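Local coordinates for protein NDP-N-acetyl-D-galactosaminuronic acid dehydrogenase (Methanosarcina mazei Go1, PDB 3G79) that probably oxidises UDP-N-acetyl-D-mannosamine to the corresponding uronate, UDP-N-acetyl-D-mannosaminouronate, passing the electrons to two molecules of NAD+, at residues L359-I364 with R371-E376; H392-V397 with H424-S429. One frame throughout, in Å; residues are numbered along the deposited sequence.

Interaction 1 (L359-I364 with R371-E376); sequences LGWAFI and RNTPSE
The backbones of W361 and S375 (CA to CA 5.7 Å) and of F363 and T373 (6.1 Å) lie side by side and run in opposite directions. This is a loop of the Rossmann-like C-terminal domain, which in this family binds the UDP part of the substrate and probably does so here. The chain leaves parallel strand 355-359, turns back on itself and enters helix 375-385, the first half of a beta-alpha-beta crossover to strand 388-392. G360 comes just after the strand. Its backbone angles would press a CB against the carbonyl oxygen of the residue before, which calls for glycine. The W361 side chain starts off to the flank, but the ring at its end comes up against S375 and E376. CG is anti to the backbone N (chi1 -176°). CE3 then meets CB of S375, and CH2 rests 3.9 Å from CA of E376. The hydroxyl OG1 of T373 lies over one face of the indole, toward its rim, and is hydrogen-bonded to A370 O. The E376 carboxylate is roughly parallel to the indole, with the two planes 23° apart. E376 OE2 is hydrogen-bonded to the hydroxyl of Y399, whose ring also meets W361 edge-to-face. F363 sits further along the loop. F363 CB touches P374 CD at 3.9 Å. F363 CE2 comes 3.3 Å from R371 O. The backbone N of R371 lies at the ring edge. Within the turn, E376 N donates to T373 O at 3.1 Å. One hydrogen bond crosses between the two segments. S375 OG, held anti to its own carbonyl carbon, donates to G360 O at 3.2 Å, 32° off the carbonyl plane.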
ATOM      1  N   LEU A 359      29.809  -3.773  -2.108  1.00 29.01           N
ATOM      2  CA  LEU A 359      29.681  -3.383  -0.717  1.00 29.26           C
ATOM      3  C   LEU A 359      28.353  -3.860  -0.209  1.00 30.35           C
ATOM      4  O   LEU A 359      27.335  -3.217  -0.412  1.00 30.99           O
ATOM      5  CB  LEU A 359      29.756  -1.873  -0.604  1.00 28.72           C
ATOM      6  CG  LEU A 359      31.146  -1.263  -0.427  1.00 14.70           C
ATOM      7  CD1 LEU A 359      32.158  -1.815  -1.404  1.00 27.98           C
ATOM      8  CD2 LEU A 359      30.992   0.249  -0.549  1.00 28.30           C
ATOM      9  N   GLY A 360      28.328  -5.021   0.419  1.00 31.46           N
ATOM     10  CA  GLY A 360      27.056  -5.493   0.947  1.00 32.25           C
ATOM     11  C   GLY A 360      26.553  -6.767   0.316  1.00 33.69           C
ATOM     12  O   GLY A 360      26.221  -6.800  -0.889  1.00 34.51           O
ATOM     13  N   TRP A 361      26.506  -7.817   1.141  1.00 33.48           N
ATOM     14  CA  TRP A 361      26.003  -9.116   0.742  1.00 33.11           C
ATOM     15  C   TRP A 361      24.706  -9.477   1.478  1.00 35.24           C
ATOM     16  O   TRP A 361      23.790 -10.008   0.861  1.00 35.63           O
ATOM     17  CB  TRP A 361      27.071 -10.174   0.976  1.00 31.19           C
ATOM     18  CG  TRP A 361      26.680 -11.530   0.514  1.00 27.99           C
ATOM     19  CD1 TRP A 361      26.285 -12.553   1.286  1.00 29.41           C
ATOM     20  CD2 TRP A 361      26.664 -12.013  -0.839  1.00 29.23           C
ATOM     21  NE1 TRP A 361      26.040 -13.661   0.520  1.00 28.57           N
ATOM     22  CE2 TRP A 361      26.269 -13.354  -0.792  1.00 28.00           C
ATOM     23  CE3 TRP A 361      26.980 -11.449  -2.073  1.00 27.60           C
ATOM     24  CZ2 TRP A 361      26.142 -14.136  -1.933  1.00 28.78           C
ATOM     25  CZ3 TRP A 361      26.868 -12.221  -3.195  1.00 29.37           C
ATOM     26  CH2 TRP A 361      26.459 -13.554  -3.124  1.00 27.79           C
ATOM     27  N   ALA A 362      24.607  -9.215   2.788  1.00 37.08           N
ATOM     28  CA  ALA A 362      23.291  -9.269   3.441  1.00 39.60           C
ATOM     29  C   ALA A 362      22.382  -8.209   2.821  1.00 41.61           C
ATOM     30  O   ALA A 362      22.861  -7.364   2.087  1.00 42.95           O
ATOM     31  CB  ALA A 362      23.412  -9.055   4.897  1.00 39.76           C
ATOM     32  N   PHE A 363      21.084  -8.231   3.085  1.00 43.00           N
ATOM     33  CA  PHE A 363      20.214  -7.219   2.436  1.00 44.83           C
ATOM     34  C   PHE A 363      19.504  -6.262   3.400  1.00 46.26           C
ATOM     35  O   PHE A 363      18.903  -5.292   2.941  1.00 47.02           O
ATOM     36  CB  PHE A 363      19.224  -7.854   1.442  1.00 44.55           C
ATOM     37  CG  PHE A 363      18.422  -8.966   2.034  1.00 41.57           C
ATOM     38  CD1 PHE A 363      17.155  -8.711   2.565  1.00 44.17           C
ATOM     39  CD2 PHE A 363      18.944 -10.258   2.093  1.00 43.87           C
ATOM     40  CE1 PHE A 363      16.403  -9.745   3.140  1.00 41.68           C
ATOM     41  CE2 PHE A 363      18.231 -11.307   2.680  1.00 41.28           C
ATOM     42  CZ  PHE A 363      16.955 -11.066   3.201  1.00 44.33           C
ATOM     43  N   ILE A 364      19.603  -6.523   4.713  1.00 46.99           N
ATOM     44  CA  ILE A 364      19.130  -5.580   5.760  1.00 47.12           C
ATOM     45  C   ILE A 364      20.265  -4.820   6.435  1.00 47.17           C
ATOM     46  O   ILE A 364      21.276  -5.408   6.784  1.00 47.30           O
ATOM     47  CB  ILE A 364      18.265  -6.237   6.910  1.00 46.55           C
ATOM     48  CG1 ILE A 364      17.425  -7.420   6.421  1.00 40.08           C
ATOM     49  CG2 ILE A 364      17.377  -5.172   7.573  1.00 40.07           C
ATOM     50  CD1 ILE A 364      18.117  -8.718   6.624  1.00 45.58           C
ATOM     51  N   ARG A 371      19.801 -14.844   3.087  1.00 49.97           N
ATOM     52  CA  ARG A 371      18.860 -15.819   2.575  1.00 49.74           C
ATOM     53  C   ARG A 371      18.162 -15.213   1.357  1.00 46.76           C
ATOM     54  O   ARG A 371      17.349 -14.290   1.483  1.00 45.45           O
ATOM     55  CB  ARG A 371      17.844 -16.182   3.663  1.00 52.61           C
ATOM     56  CG  ARG A 371      18.434 -16.662   5.004  1.00 72.54           C
ATOM     57  CD  ARG A 371      17.519 -16.241   6.155  1.00 56.30           C
ATOM     58  NE  ARG A 371      17.437 -17.241   7.215  1.00 73.22           N
ATOM     59  CZ  ARG A 371      18.162 -17.234   8.336  1.00 58.88           C
ATOM     60  NH1 ARG A 371      19.060 -16.267   8.566  1.00 73.38           N
ATOM     61  NH2 ARG A 371      17.984 -18.202   9.238  1.00 73.32           N
ATOM     62  N   ASN A 372      18.509 -15.723   0.177  1.00 45.33           N
ATOM     63  CA  ASN A 372      18.019 -15.167  -1.095  1.00 44.59           C
ATOM     64  C   ASN A 372      18.393 -13.698  -1.337  1.00 42.34           C
ATOM     65  O   ASN A 372      17.512 -12.899  -1.743  1.00 42.93           O
ATOM     66  CB  ASN A 372      16.490 -15.329  -1.213  1.00 46.03           C
ATOM     67  CG  ASN A 372      16.061 -16.776  -1.323  1.00 61.77           C
ATOM     68  OD1 ASN A 372      16.690 -17.570  -2.013  1.00 47.40           O
ATOM     69  ND2 ASN A 372      14.979 -17.122  -0.654  1.00 46.92           N
ATOM     70  N   THR A 373      19.666 -13.344  -1.086  1.00 39.03           N
ATOM     71  CA  THR A 373      20.168 -11.975  -1.314  1.00 35.93           C
ATOM     72  C   THR A 373      19.997 -11.586  -2.742  1.00 33.15           C
ATOM     73  O   THR A 373      20.436 -12.307  -3.606  1.00 32.45           O
ATOM     74  CB  THR A 373      21.677 -11.798  -1.171  1.00 35.60           C
ATOM     75  OG1 THR A 373      22.300 -12.951  -0.577  1.00 36.77           O
ATOM     76  CG2 THR A 373      21.940 -10.552  -0.437  1.00 33.97           C
ATOM     77  N   PRO A 374      19.401 -10.420  -2.987  1.00 33.00           N
ATOM     78  CA  PRO A 374      19.414  -9.891  -4.342  1.00 33.32           C
ATOM     79  C   PRO A 374      20.851  -9.549  -4.800  1.00 34.13           C
ATOM     80  O   PRO A 374      21.061  -9.244  -5.991  1.00 36.43           O
ATOM     81  CB  PRO A 374      18.508  -8.654  -4.260  1.00 33.08           C
ATOM     82  CG  PRO A 374      18.522  -8.251  -2.781  1.00 25.48           C
ATOM     83  CD  PRO A 374      18.743  -9.516  -2.016  1.00 33.07           C
ATOM     84  N   SER A 375      21.834  -9.646  -3.894  1.00 31.86           N
ATOM     85  CA  SER A 375      23.249  -9.459  -4.261  1.00 30.75           C
ATOM     86  C   SER A 375      23.788 -10.625  -5.100  1.00 29.71           C
ATOM     87  O   SER A 375      24.721 -10.449  -5.901  1.00 29.10           O
ATOM     88  CB  SER A 375      24.126  -9.284  -3.013  1.00 30.25           C
ATOM     89  OG  SER A 375      23.678  -8.191  -2.229  1.00 31.95           O
ATOM     90  N   GLU A 376      23.208 -11.811  -4.917  1.00 28.34           N
ATOM     91  CA  GLU A 376      23.647 -12.966  -5.690  1.00 29.26           C
ATOM     92  C   GLU A 376      23.355 -12.786  -7.185  1.00 28.90           C
ATOM     93  O   GLU A 376      24.290 -12.734  -7.960  1.00 29.16           O
ATOM     94  CB  GLU A 376      23.078 -14.270  -5.145  1.00 30.41           C
ATOM     95  CG  GLU A 376      23.691 -15.487  -5.728  1.00 63.00           C
ATOM     96  CD  GLU A 376      23.614 -16.670  -4.780  1.00 33.30           C
ATOM     97  OE1 GLU A 376      23.824 -17.813  -5.243  1.00 63.86           O
ATOM     98  OE2 GLU A 376      23.373 -16.459  -3.563  1.00 63.47           O
TER

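Interaction 2 (H392-V397 with H424-S429)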
ATOM      1  N   HIS A 392      32.191  -7.588  -0.137  1.00 32.39           N
ATOM      2  CA  HIS A 392      32.429  -7.168   1.225  1.00 34.06           C
ATOM      3  C   HIS A 392      31.153  -7.188   2.027  1.00 36.60           C
ATOM      4  O   HIS A 392      30.060  -6.906   1.503  1.00 37.22           O
ATOM      5  CB  HIS A 392      32.999  -5.758   1.256  1.00 34.43           C
ATOM      6  CG  HIS A 392      33.217  -5.210   2.642  1.00 34.67           C
ATOM      7  ND1 HIS A 392      32.223  -4.574   3.357  1.00 34.58           N
ATOM      8  CD2 HIS A 392      34.326  -5.166   3.421  1.00 33.96           C
ATOM      9  CE1 HIS A 392      32.706  -4.175   4.524  1.00 34.60           C
ATOM     10  NE2 HIS A 392      33.979  -4.525   4.589  1.00 34.25           N
ATOM     11  N   ASP A 393      31.311  -7.492   3.311  1.00 38.04           N
ATOM     12  CA  ASP A 393      30.212  -7.455   4.261  1.00 39.45           C
ATOM     13  C   ASP A 393      30.754  -7.646   5.681  1.00 41.97           C
ATOM     14  O   ASP A 393      31.476  -8.629   5.952  1.00 42.52           O
ATOM     15  CB  ASP A 393      29.176  -8.517   3.933  1.00 38.52           C
ATOM     16  CG  ASP A 393      27.883  -8.297   4.664  1.00 49.52           C
ATOM     17  OD1 ASP A 393      26.935  -7.740   4.048  1.00 37.89           O
ATOM     18  OD2 ASP A 393      27.834  -8.668   5.861  1.00 38.38           O
ATOM     19  N   PRO A 394      30.395  -6.722   6.602  1.00 42.80           N
ATOM     20  CA  PRO A 394      30.974  -6.742   7.944  1.00 42.85           C
ATOM     21  C   PRO A 394      30.450  -7.894   8.762  1.00 43.40           C
ATOM     22  O   PRO A 394      31.070  -8.259   9.752  1.00 43.69           O
ATOM     23  CB  PRO A 394      30.506  -5.410   8.564  1.00 42.46           C
ATOM     24  CG  PRO A 394      29.866  -4.652   7.469  1.00 38.11           C
ATOM     25  CD  PRO A 394      29.384  -5.661   6.477  1.00 42.31           C
ATOM     26  N   TYR A 395      29.348  -8.487   8.321  1.00 44.72           N
ATOM     27  CA  TYR A 395      28.570  -9.420   9.148  1.00 46.20           C
ATOM     28  C   TYR A 395      28.479 -10.827   8.615  1.00 47.37           C
ATOM     29  O   TYR A 395      28.478 -11.783   9.380  1.00 48.19           O
ATOM     30  CB  TYR A 395      27.148  -8.893   9.337  1.00 45.75           C
ATOM     31  CG  TYR A 395      27.134  -7.494   9.831  1.00 51.62           C
ATOM     32  CD1 TYR A 395      27.332  -7.221  11.185  1.00 45.89           C
ATOM     33  CD2 TYR A 395      26.961  -6.427   8.946  1.00 45.84           C
ATOM     34  CE1 TYR A 395      27.344  -5.915  11.653  1.00 52.11           C
ATOM     35  CE2 TYR A 395      26.976  -5.109   9.398  1.00 51.91           C
ATOM     36  CZ  TYR A 395      27.165  -4.866  10.750  1.00 46.16           C
ATOM     37  OH  TYR A 395      27.169  -3.576  11.219  1.00 52.63           O
ATOM     38  N   VAL A 396      28.365 -10.960   7.309  1.00 48.10           N
ATOM     39  CA  VAL A 396      28.089 -12.266   6.749  1.00 49.50           C
ATOM     40  C   VAL A 396      29.371 -13.078   6.657  1.00 51.22           C
ATOM     41  O   VAL A 396      30.286 -12.756   5.899  1.00 51.74           O
ATOM     42  CB  VAL A 396      27.335 -12.173   5.396  1.00 49.10           C
ATOM     43  CG1 VAL A 396      26.947 -13.560   4.882  1.00 35.47           C
ATOM     44  CG2 VAL A 396      26.095 -11.342   5.570  1.00 34.78           C
ATOM     45  N   VAL A 397      29.441 -14.120   7.460  1.00 52.52           N
ATOM     46  CA  VAL A 397      30.554 -15.032   7.349  1.00 54.58           C
ATOM     47  C   VAL A 397      30.027 -16.377   6.835  1.00 56.34           C
ATOM     48  O   VAL A 397      28.939 -16.825   7.228  1.00 56.68           O
ATOM     49  CB  VAL A 397      31.355 -15.126   8.693  1.00 54.58           C
ATOM     50  CG1 VAL A 397      30.596 -15.934   9.746  1.00 69.57           C
ATOM     51  CG2 VAL A 397      32.784 -15.655   8.463  1.00 69.92           C
ATOM     52  N   HIS A 424      24.232  -1.173   5.154  1.00 36.68           N
ATOM     53  CA  HIS A 424      25.078  -1.234   6.357  1.00 35.17           C
ATOM     54  C   HIS A 424      25.599   0.128   6.754  1.00 37.55           C
ATOM     55  O   HIS A 424      25.766   1.003   5.898  1.00 37.99           O
ATOM     56  CB  HIS A 424      26.246  -2.166   6.136  1.00 32.59           C
ATOM     57  CG  HIS A 424      25.836  -3.581   5.938  1.00 31.46           C
ATOM     58  ND1 HIS A 424      24.703  -4.113   6.521  1.00 31.39           N
ATOM     59  CD2 HIS A 424      26.403  -4.581   5.230  1.00 31.50           C
ATOM     60  CE1 HIS A 424      24.581  -5.374   6.158  1.00 31.52           C
ATOM     61  NE2 HIS A 424      25.610  -5.687   5.387  1.00 31.49           N
ATOM     62  N   SER A 425      25.861   0.320   8.047  1.00 39.13           N
ATOM     63  CA  SER A 425      26.279   1.635   8.529  1.00 40.37           C
ATOM     64  C   SER A 425      27.691   1.990   8.058  1.00 41.22           C
ATOM     65  O   SER A 425      27.992   3.182   7.781  1.00 42.81           O
ATOM     66  CB  SER A 425      26.129   1.737  10.051  1.00 40.95           C
ATOM     67  OG  SER A 425      24.756   1.827  10.427  1.00 48.20           O
ATOM     68  N   ALA A 426      28.540   0.964   7.931  1.00 39.47           N
ATOM     69  CA  ALA A 426      29.881   1.123   7.377  1.00 39.07           C
ATOM     70  C   ALA A 426      29.851   1.860   6.030  1.00 39.23           C
ATOM     71  O   ALA A 426      30.764   2.646   5.708  1.00 40.33           O
ATOM     72  CB  ALA A 426      30.547  -0.225   7.221  1.00 39.11           C
ATOM     73  N   TYR A 427      28.789   1.630   5.263  1.00 37.59           N
ATOM     74  CA  TYR A 427      28.680   2.222   3.947  1.00 37.00           C
ATOM     75  C   TYR A 427      28.147   3.646   4.011  1.00 37.58           C
ATOM     76  O   TYR A 427      28.429   4.449   3.131  1.00 37.59           O
ATOM     77  CB  TYR A 427      27.854   1.330   3.011  1.00 36.04           C
ATOM     78  CG  TYR A 427      28.338  -0.114   2.962  1.00 18.54           C
ATOM     79  CD1 TYR A 427      29.661  -0.442   3.276  1.00 35.49           C
ATOM     80  CD2 TYR A 427      27.484  -1.136   2.605  1.00 35.28           C
ATOM     81  CE1 TYR A 427      30.096  -1.728   3.237  1.00 18.30           C
ATOM     82  CE2 TYR A 427      27.924  -2.437   2.542  1.00 18.24           C
ATOM     83  CZ  TYR A 427      29.228  -2.722   2.863  1.00 35.12           C
ATOM     84  OH  TYR A 427      29.664  -4.023   2.803  1.00 19.82           O
ATOM     85  N   SER A 428      27.395   3.966   5.063  1.00 38.40           N
ATOM     86  CA  SER A 428      26.899   5.339   5.253  1.00 39.06           C
ATOM     87  C   SER A 428      28.024   6.264   5.718  1.00 38.37           C
ATOM     88  O   SER A 428      27.949   7.488   5.542  1.00 37.90           O
ATOM     89  CB  SER A 428      25.724   5.367   6.247  1.00 40.03           C
ATOM     90  OG  SER A 428      24.716   6.289   5.819  1.00 62.85           O
ATOM     91  N   SER A 429      29.065   5.664   6.305  1.00 38.28           N
ATOM     92  CA  SER A 429      30.241   6.403   6.725  1.00 38.36           C
ATOM     93  C   SER A 429      31.304   6.467   5.630  1.00 39.33           C
ATOM     94  O   SER A 429      32.237   7.257   5.738  1.00 40.28           O
ATOM     95  CB  SER A 429      30.807   5.845   8.034  1.00 38.20           C
ATOM     96  OG  SER A 429      31.285   4.532   7.852  1.00 61.68           O
TER
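The H424 ring has Y395 on one face and the D393 carboxylate at its edge. Y395 turns its edge to that face, with CD2 over the ring centre. The centroids are 5.0 Å apart and the planes 67° apart, so the pair is T-shaped. At the H424 edge, NE2 donates to D393 OD1 at 2.8 Å. The oxygen lies in the imidazole plane, but the bond reaches it from above the carboxylate plane. The D393 torsion (chi1 -166°) sets the carboxylate across the end of the ring. OD1 also takes the backbone N-H groups of W361 and A362, so several donors grip it. OD2 serves its own loop instead. It accepts from Y395 N at 2.9 Å and from V396 N at 2.8 Å, one on each face of the carboxylate plane. P394 fits in beside this pair, with its CD 3.4 Å from CD2 of H424.

The second flat pair is H392 and Y427. One face of the Y427 ring carries CB of H424. The Y427 hydroxyl reaches the H392 edge in the imidazole plane, and ND1 and OH are 2.7 Å apart in a nearly straight hydrogen bond (168°). D366 takes two more polar ends: its backbone N bonds H424 ND1, and its carboxylate bonds Y395 OH. The D393 loop is an Asx turn tied to a histidine by a His-carboxylate hydrogen bond. It joins the loop after strand 388-392 to the loop and short helix after strand 417-420, at the carboxyl end of a parallel Rossmann-like sheet.

In the fold
Both interactions lie in the same Rossmann-like domain, with centres about 11 Å apart, and neither touches the other subunit. Interaction 1 is the more buried. It joins neighbouring parts of the chain, where strand 355-359 passes into helix 375-385, mainly through aromatic and apolar contacts. Interaction 2 is partly buried and spans a longer piece of chain. It ties a loop to a short helix and the residue before it with polar and aromatic groups. The two meet directly: G360 N probably bonds H392 O, continuing the pairing of adjacent strands 355-359 and 388-392. D393 and V396 of interaction 2 both reach the 359-364 loop, the first by polar bonds, the second by packing on W361 and A362.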